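Local atomic coordinates of hypothetical protein (Clostridium sporogenes ATCC 15579, PDB entry 4QRK), a protein that is of unknown function but is a putative cell adhesion protein, built as a right-handed beta-helix and related to the C-terminal part of LiaF. Residues I105-S119 and E125-I139. Residues are numbered along the deposited sequence; the frame is centred on the assembly and turned at random. Where two conformers were deposited one is given.
Sequences IKLSLGTGEFKADLS and ELNVGMGVGKVDLDI
Phe114 sits on the inner face, and its ring, trans to the backbone N (chi1 173°), reaches the next coil, with CE2 3.5 Å from Leu137 CD2. Val128 CG2 and Val135 CG1 are also around the ring. Met130, a selenomethionine, bends at chi2 (70°) and again at chi3. In the conformer given, the bends bring its CE back to Leu109 CD1, at 3.5 Å, and to Phe114 CB at 4.0 Å. Leu107 and Val128 point inward side by side. Ala116 CB meets Leu137 CD2 at 3.6 Å. Leu36 and Ile38 of strand 35-42 also touch Phe114.

Backbone hydrogen bonds of parallel type join strand 105-110 to 125-130 and strand 113-117 to 134-138. They continue through the corner, where Val132 N binds Gly110 O at 3.0 Å. On the outer face, one water donates to Phe114 O and Asp136 OD1 and accepts from Lys115 NZ. Asp136 OD1 also forms a salt bridge with Lys134 NZ (3.5 Å). Asp117 OD1 accepts from Ser119 N, closing an Asx turn, and also from Ser119 OG. Asp138 OD1 is hydrogen-bonded to Ser140 OG, and OD2 forms a salt bridge with Lys220 NZ. Such stacking of coils in register round an apolar core is characteristic of beta-helices, here the right-handed kind.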
ATOM      1  N   ILE A 105       1.767  -7.359  -1.232  1.00 26.31           N
ATOM      2  CA  ILE A 105       0.795  -6.633  -0.403  1.00 25.69           C
ATOM      3  C   ILE A 105      -0.422  -6.339  -1.244  1.00 23.90           C
ATOM      4  O   ILE A 105      -0.299  -5.822  -2.336  1.00 27.06           O
ATOM      5  CB  ILE A 105       1.364  -5.301   0.176  1.00 24.53           C
ATOM      6  CG1 ILE A 105       2.581  -5.574   1.044  1.00 24.08           C
ATOM      7  CG2 ILE A 105       0.328  -4.601   1.054  1.00 25.15           C
ATOM      8  CD1 ILE A 105       3.340  -4.317   1.441  1.00 29.92           C
ATOM      9  N   LYS A 106      -1.589  -6.694  -0.729  1.00 22.68           N
ATOM     10  CA  LYS A 106      -2.829  -6.354  -1.345  1.00 23.22           C
ATOM     11  C   LYS A 106      -3.673  -5.595  -0.339  1.00 28.64           C
ATOM     12  O   LYS A 106      -3.829  -6.017   0.811  1.00 26.86           O
ATOM     13  CB  LYS A 106      -3.554  -7.610  -1.826  1.00 23.34           C
ATOM     14  CG  LYS A 106      -4.886  -7.278  -2.449  1.00 34.40           C
ATOM     15  CD  LYS A 106      -5.733  -8.501  -2.796  1.00 55.93           C
ATOM     16  CE  LYS A 106      -6.914  -8.064  -3.688  1.00 71.05           C
ATOM     17  NZ  LYS A 106      -7.622  -6.844  -3.165  1.00 74.81           N
ATOM     18  N   LEU A 107      -4.167  -4.444  -0.771  1.00 28.62           N
ATOM     19  CA  LEU A 107      -4.962  -3.553   0.071  0.50 26.47           C
ATOM     20  C   LEU A 107      -6.283  -3.159  -0.581  1.00 20.03           C
ATOM     21  O   LEU A 107      -6.300  -2.639  -1.688  1.00 25.98           O
ATOM     22  CB  LEU A 107      -4.182  -2.276   0.338  0.50 31.62           C
ATOM     23  CG  LEU A 107      -2.715  -2.483   0.672  0.50 38.33           C
ATOM     24  CD1 LEU A 107      -2.013  -1.185   0.822  0.50 41.19           C
ATOM     25  CD2 LEU A 107      -2.641  -3.205   1.965  0.50 41.45           C
ATOM     26  N   SER A 108      -7.366  -3.367   0.142  1.00 26.39           N
ATOM     27  CA  SER A 108      -8.659  -2.826  -0.217  0.50 29.43           C
ATOM     28  C   SER A 108      -9.070  -1.870   0.894  1.00 28.83           C
ATOM     29  O   SER A 108      -9.360  -2.298   2.017  1.00 25.23           O
ATOM     30  CB  SER A 108      -9.676  -3.959  -0.348  0.50 32.29           C
ATOM     31  OG  SER A 108     -10.927  -3.446  -0.728  0.50 31.95           O
ATOM     32  N   LEU A 109      -9.082  -0.590   0.553  1.00 23.49           N
ATOM     33  CA  LEU A 109      -9.356   0.495   1.476  0.50 27.18           C
ATOM     34  C   LEU A 109     -10.629   1.236   1.062  1.00 26.39           C
ATOM     35  O   LEU A 109     -10.696   1.769  -0.043  1.00 26.87           O
ATOM     36  CB  LEU A 109      -8.161   1.443   1.427  0.50 35.09           C
ATOM     37  CG  LEU A 109      -6.797   0.745   1.364  0.50 36.37           C
ATOM     38  CD1 LEU A 109      -5.699   1.762   1.138  0.50 38.09           C
ATOM     39  CD2 LEU A 109      -6.547  -0.046   2.623  0.50 34.46           C
ATOM     40  N   GLY A 110     -11.624   1.286   1.932  1.00 27.75           N
ATOM     41  CA  GLY A 110     -12.905   1.912   1.594  1.00 25.97           C
ATOM     42  C   GLY A 110     -12.783   3.425   1.565  1.00 29.17           C
ATOM     43  O   GLY A 110     -12.860   4.059   0.523  1.00 27.48           O
ATOM     44  N   THR A 111     -12.502   3.995   2.718  1.00 24.91           N
ATOM     45  CA  THR A 111     -12.424   5.439   2.874  1.00 21.89           C
ATOM     46  C   THR A 111     -11.381   5.801   3.910  1.00 27.82           C
ATOM     47  O   THR A 111     -11.397   5.250   5.006  1.00 31.34           O
ATOM     48  CB  THR A 111     -13.776   5.992   3.408  1.00 35.47           C
ATOM     49  OG1 THR A 111     -14.847   5.489   2.602  1.00 38.43           O
ATOM     50  CG2 THR A 111     -13.799   7.518   3.339  1.00 38.73           C
ATOM     51  N   GLY A 112     -10.542   6.785   3.631  1.00 24.66           N
ATOM     52  CA  GLY A 112      -9.559   7.208   4.610  1.00 29.22           C
ATOM     53  C   GLY A 112      -8.214   7.534   4.011  1.00 31.30           C
ATOM     54  O   GLY A 112      -8.127   7.843   2.835  1.00 30.25           O
ATOM     55  N   GLU A 113      -7.170   7.454   4.825  1.00 23.43           N
ATOM     56  CA  GLU A 113      -5.836   7.833   4.396  1.00 28.42           C
ATOM     57  C   GLU A 113      -4.870   6.697   4.562  1.00 29.30           C
ATOM     58  O   GLU A 113      -4.739   6.093   5.649  1.00 28.64           O
ATOM     59  CB  GLU A 113      -5.365   9.040   5.176  1.00 31.89           C
ATOM     60  CG  GLU A 113      -6.248  10.285   4.985  1.00 40.56           C
ATOM     61  CD  GLU A 113      -5.836  11.421   5.899  1.00 60.75           C
ATOM     62  OE1 GLU A 113      -4.987  11.188   6.791  1.00 69.85           O
ATOM     63  OE2 GLU A 113      -6.360  12.545   5.738  1.00 69.92           O
ATOM     64  N   PHE A 114      -4.230   6.358   3.458  1.00 23.04           N
ATOM     65  CA  PHE A 114      -3.257   5.268   3.445  1.00 24.94           C
ATOM     66  C   PHE A 114      -1.864   5.857   3.201  1.00 25.17           C
ATOM     67  O   PHE A 114      -1.629   6.549   2.199  1.00 25.35           O
ATOM     68  CB  PHE A 114      -3.600   4.278   2.353  1.00 25.38           C
ATOM     69  CG  PHE A 114      -2.552   3.197   2.147  1.00 25.65           C
ATOM     70  CD1 PHE A 114      -2.003   2.523   3.223  1.00 28.43           C
ATOM     71  CD2 PHE A 114      -2.121   2.864   0.877  1.00 29.53           C
ATOM     72  CE1 PHE A 114      -1.029   1.545   3.041  1.00 29.83           C
ATOM     73  CE2 PHE A 114      -1.155   1.883   0.685  1.00 30.42           C
ATOM     74  CZ  PHE A 114      -0.602   1.233   1.763  1.00 31.80           C
ATOM     75  N   LYS A 115      -0.958   5.578   4.115  1.00 23.67           N
ATOM     76  CA  LYS A 115       0.424   6.042   4.022  1.00 25.96           C
ATOM     77  C   LYS A 115       1.346   4.866   4.232  1.00 29.66           C
ATOM     78  O   LYS A 115       1.198   4.078   5.186  1.00 23.37           O
ATOM     79  CB  LYS A 115       0.705   7.103   5.083  1.00 22.68           C
ATOM     80  CG  LYS A 115      -0.095   8.385   4.978  1.00 28.09           C
ATOM     81  CD  LYS A 115       0.511   9.409   5.951  1.00 35.43           C
ATOM     82  CE  LYS A 115      -0.395  10.578   6.300  1.00 48.11           C
ATOM     83  NZ  LYS A 115      -1.369  10.930   5.233  1.00 43.23           N
ATOM     84  N   ALA A 116       2.297   4.712   3.324  1.00 24.80           N
ATOM     85  CA  ALA A 116       3.222   3.592   3.427  1.00 25.87           C
ATOM     86  C   ALA A 116       4.622   3.911   2.933  1.00 29.33           C
ATOM     87  O   ALA A 116       4.819   4.460   1.839  1.00 25.77           O
ATOM     88  CB  ALA A 116       2.693   2.330   2.678  1.00 27.81           C
ATOM     89  N   ASP A 117       5.581   3.548   3.765  1.00 23.96           N
ATOM     90  CA  ASP A 117       6.967   3.548   3.372  1.00 23.56           C
ATOM     91  C   ASP A 117       7.338   2.141   3.096  1.00 19.92           C
ATOM     92  O   ASP A 117       7.515   1.345   4.021  1.00 28.31           O
ATOM     93  CB  ASP A 117       7.873   4.075   4.467  1.00 22.54           C
ATOM     94  CG  ASP A 117       9.356   4.050   4.049  1.00 30.15           C
ATOM     95  OD1 ASP A 117       9.645   3.917   2.844  1.00 26.46           O
ATOM     96  OD2 ASP A 117      10.231   4.118   4.930  1.00 29.53           O
ATOM     97  N   LEU A 118       7.497   1.818   1.812  1.00 23.65           N
ATOM     98  CA  LEU A 118       7.871   0.467   1.415  1.00 23.56           C
ATOM     99  C   LEU A 118       9.263   0.460   0.796  1.00 26.39           C
ATOM    100  O   LEU A 118       9.665  -0.509   0.182  1.00 29.78           O
ATOM    101  CB  LEU A 118       6.874  -0.098   0.405  1.00 24.79           C
ATOM    102  CG  LEU A 118       5.396  -0.141   0.825  1.00 27.95           C
ATOM    103  CD1 LEU A 118       4.481  -0.567  -0.308  1.00 27.88           C
ATOM    104  CD2 LEU A 118       5.142  -0.987   2.104  1.00 28.90           C
ATOM    105  N   SER A 119      10.017   1.521   1.003  1.00 28.29           N
ATOM    106  CA  SER A 119      11.351   1.633   0.417  1.00 29.97           C
ATOM    107  C   SER A 119      12.336   0.663   1.018  1.00 31.68           C
ATOM    108  O   SER A 119      13.318   0.386   0.411  1.00 27.64           O
ATOM    109  CB  SER A 119      11.901   3.040   0.566  1.00 30.39           C
ATOM    110  OG  SER A 119      11.975   3.415   1.938  1.00 28.33           O
ATOM    111  N   GLU A 125       5.197  -7.254  -5.094  1.00 30.83           N
ATOM    112  CA  GLU A 125       3.992  -6.798  -5.744  1.00 30.73           C
ATOM    113  C   GLU A 125       3.164  -6.035  -4.763  1.00 27.50           C
ATOM    114  O   GLU A 125       3.148  -6.361  -3.575  1.00 24.90           O
ATOM    115  CB  GLU A 125       3.206  -7.976  -6.355  1.00 30.86           C
ATOM    116  CG  GLU A 125       1.949  -7.519  -7.083  1.00 37.42           C
ATOM    117  CD  GLU A 125       1.391  -8.580  -8.033  1.00 52.51           C
ATOM    118  OE1 GLU A 125       2.015  -9.660  -8.133  1.00 53.51           O
ATOM    119  OE2 GLU A 125       0.332  -8.322  -8.665  1.00 48.57           O
ATOM    120  N   LEU A 126       2.506  -4.998  -5.267  1.00 24.54           N
ATOM    121  CA  LEU A 126       1.596  -4.185  -4.480  1.00 26.37           C
ATOM    122  C   LEU A 126       0.363  -3.919  -5.306  1.00 20.78           C
ATOM    123  O   LEU A 126       0.477  -3.510  -6.457  1.00 23.04           O
ATOM    124  CB  LEU A 126       2.222  -2.855  -4.151  1.00 25.55           C
ATOM    125  CG  LEU A 126       1.343  -1.858  -3.392  1.00 29.75           C
ATOM    126  CD1 LEU A 126       1.029  -2.345  -1.980  1.00 27.31           C
ATOM    127  CD2 LEU A 126       2.022  -0.484  -3.344  1.00 35.00           C
ATOM    128  N   ASN A 127      -0.792  -4.234  -4.733  1.00 25.91           N
ATOM    129  CA  ASN A 127      -2.083  -3.921  -5.304  1.00 23.65           C
ATOM    130  C   ASN A 127      -2.892  -3.138  -4.298  1.00 27.09           C
ATOM    131  O   ASN A 127      -3.126  -3.611  -3.176  1.00 29.57           O
ATOM    132  CB  ASN A 127      -2.845  -5.205  -5.668  1.00 24.31           C
ATOM    133  CG  ASN A 127      -2.284  -5.853  -6.903  1.00 35.87           C
ATOM    134  OD1 ASN A 127      -2.570  -5.424  -8.020  1.00 33.13           O
ATOM    135  ND2 ASN A 127      -1.422  -6.839  -6.713  1.00 34.98           N
ATOM    136  N   VAL A 128      -3.325  -1.947  -4.693  1.00 23.05           N
ATOM    137  CA  VAL A 128      -4.099  -1.078  -3.801  1.00 20.48           C
ATOM    138  C   VAL A 128      -5.379  -0.680  -4.474  1.00 29.56           C
ATOM    139  O   VAL A 128      -5.336  -0.180  -5.593  1.00 27.92           O
ATOM    140  CB  VAL A 128      -3.316   0.228  -3.520  1.00 34.43           C
ATOM    141  CG1 VAL A 128      -4.121   1.184  -2.691  1.00 36.52           C
ATOM    142  CG2 VAL A 128      -2.034  -0.083  -2.786  1.00 30.57           C
ATOM    143  N   GLY A 129      -6.517  -0.903  -3.817  1.00 22.94           N
ATOM    144  CA  GLY A 129      -7.745  -0.222  -4.198  1.00 24.17           C
ATOM    145  C   GLY A 129      -8.203   0.750  -3.114  1.00 31.32           C
ATOM    146  O   GLY A 129      -8.218   0.397  -1.942  1.00 29.11           O
HETATM  147  N   MSE A 130      -8.621   1.953  -3.520  1.00 29.56           N
HETATM  148  CA  MSE A 130      -9.122   2.949  -2.580  0.50 29.09           C
HETATM  149  C   MSE A 130     -10.427   3.510  -3.141  1.00 29.96           C
HETATM  150  O   MSE A 130     -10.570   3.736  -4.339  1.00 32.71           O
HETATM  151  CB  MSE A 130      -8.065   4.034  -2.324  0.50 27.83           C
HETATM  152  CG  MSE A 130      -8.526   5.341  -1.638  0.50 32.93           C
HETATM  153 SE   MSE A 130      -9.039   5.216   0.244  0.38 22.18          SE
HETATM  154  CE  MSE A 130      -7.315   4.834   1.029  0.50 27.92           C
ATOM    155  N   GLY A 131     -11.421   3.649  -2.263  1.00 23.18           N
ATOM    156  CA  GLY A 131     -12.725   4.184  -2.662  1.00 21.09           C
ATOM    157  C   GLY A 131     -12.703   5.714  -2.682  1.00 25.95           C
ATOM    158  O   GLY A 131     -12.711   6.347  -3.744  1.00 25.25           O
ATOM    159  N   VAL A 132     -12.663   6.303  -1.485  1.00 28.36           N
ATOM    160  CA  VAL A 132     -12.611   7.752  -1.306  1.00 24.10           C
ATOM    161  C   VAL A 132     -11.497   8.044  -0.313  1.00 27.97           C
ATOM    162  O   VAL A 132     -11.606   7.701   0.865  1.00 25.69           O
ATOM    163  CB  VAL A 132     -13.918   8.327  -0.731  1.00 22.45           C
ATOM    164  CG1 VAL A 132     -13.787   9.847  -0.474  1.00 29.62           C
ATOM    165  CG2 VAL A 132     -15.096   8.029  -1.645  1.00 24.23           C
ATOM    166  N   GLY A 133     -10.425   8.683  -0.752  1.00 28.15           N
ATOM    167  CA  GLY A 133      -9.391   9.043   0.206  1.00 26.45           C
ATOM    168  C   GLY A 133      -8.075   9.326  -0.452  1.00 26.91           C
ATOM    169  O   GLY A 133      -8.013   9.639  -1.623  1.00 28.42           O
ATOM    170  N   LYS A 134      -7.009   9.187   0.299  1.00 26.16           N
ATOM    171  CA  LYS A 134      -5.673   9.501  -0.194  1.00 23.75           C
ATOM    172  C   LYS A 134      -4.765   8.321  -0.022  1.00 28.56           C
ATOM    173  O   LYS A 134      -4.818   7.597   0.988  1.00 26.77           O
ATOM    174  CB  LYS A 134      -5.018  10.609   0.615  1.00 30.10           C
ATOM    175  CG  LYS A 134      -5.667  11.950   0.666  1.00 44.83           C
ATOM    176  CD  LYS A 134      -4.684  12.941   1.365  1.00 44.94           C
ATOM    177  CE  LYS A 134      -3.527  13.363   0.411  1.00 80.50           C
ATOM    178  NZ  LYS A 134      -2.301  13.896   1.088  1.00 76.07           N
ATOM    179  N   VAL A 135      -3.872   8.193  -0.985  1.00 22.90           N
ATOM    180  CA  VAL A 135      -2.804   7.218  -0.960  1.00 25.32           C
ATOM    181  C   VAL A 135      -1.471   7.967  -1.088  1.00 31.63           C
ATOM    182  O   VAL A 135      -1.300   8.772  -2.008  1.00 35.36           O
ATOM    183  CB  VAL A 135      -2.905   6.257  -2.145  1.00 28.95           C
ATOM    184  CG1 VAL A 135      -1.686   5.356  -2.218  1.00 36.54           C
ATOM    185  CG2 VAL A 135      -4.147   5.429  -2.054  1.00 33.28           C
ATOM    186  N   ASP A 136      -0.541   7.711  -0.176  1.00 25.92           N
ATOM    187  CA  ASP A 136       0.839   8.277  -0.269  1.00 25.26           C
ATOM    188  C   ASP A 136       1.812   7.152  -0.033  1.00 24.10           C
ATOM    189  O   ASP A 136       1.829   6.562   1.068  1.00 27.82           O
ATOM    190  CB  ASP A 136       1.096   9.384   0.773  1.00 26.23           C
ATOM    191  CG  ASP A 136       0.272  10.635   0.533  1.00 42.83           C
ATOM    192  OD1 ASP A 136      -0.899  10.685   0.978  1.00 45.78           O
ATOM    193  OD2 ASP A 136       0.812  11.592  -0.064  1.00 53.77           O
ATOM    194  N   LEU A 137       2.614   6.827  -1.045  1.00 21.73           N
ATOM    195  CA  LEU A 137       3.439   5.641  -1.035  1.00 22.94           C
ATOM    196  C   LEU A 137       4.844   5.948  -1.431  1.00 20.87           C
ATOM    197  O   LEU A 137       5.076   6.583  -2.487  1.00 28.64           O
ATOM    198  CB  LEU A 137       2.946   4.637  -2.077  1.00 22.25           C
ATOM    199  CG  LEU A 137       1.683   3.846  -1.927  1.00 48.62           C
ATOM    200  CD1 LEU A 137       1.441   3.093  -3.220  1.00 52.99           C
ATOM    201  CD2 LEU A 137       1.890   2.904  -0.770  1.00 50.73           C
ATOM    202  N   ASP A 138       5.773   5.513  -0.596  1.00 20.80           N
ATOM    203  CA  ASP A 138       7.178   5.597  -0.907  1.00 22.48           C
ATOM    204  C   ASP A 138       7.582   4.216  -1.342  1.00 23.76           C
ATOM    205  O   ASP A 138       7.667   3.282  -0.555  1.00 22.35           O
ATOM    206  CB  ASP A 138       8.003   6.063   0.279  1.00 29.83           C
ATOM    207  CG  ASP A 138       9.452   6.316  -0.090  1.00 37.93           C
ATOM    208  OD1 ASP A 138       9.954   5.680  -1.066  1.00 31.04           O
ATOM    209  OD2 ASP A 138      10.086   7.151   0.594  1.00 34.10           O
ATOM    210  N   ILE A 139       7.804   4.082  -2.633  1.00 22.94           N
ATOM    211  CA  ILE A 139       8.338   2.834  -3.168  1.00 26.84           C
ATOM    212  C   ILE A 139       9.620   3.158  -3.906  1.00 28.23           C
ATOM    213  O   ILE A 139       9.827   2.738  -5.031  1.00 29.80           O
ATOM    214  CB  ILE A 139       7.341   2.096  -4.069  1.00 30.67           C
ATOM    215  CG1 ILE A 139       6.675   3.054  -5.019  1.00 41.87           C
ATOM    216  CG2 ILE A 139       6.223   1.495  -3.256  1.00 36.74           C
ATOM    217  CD1 ILE A 139       5.945   2.339  -6.171  1.00 47.43           C
TER
HETATM  218  O   HOH W   1      -0.148  -7.757  -4.336  1.00 36.40           O
HETATM  219  O   HOH W   2      -2.335   9.514   2.655  1.00 36.41           O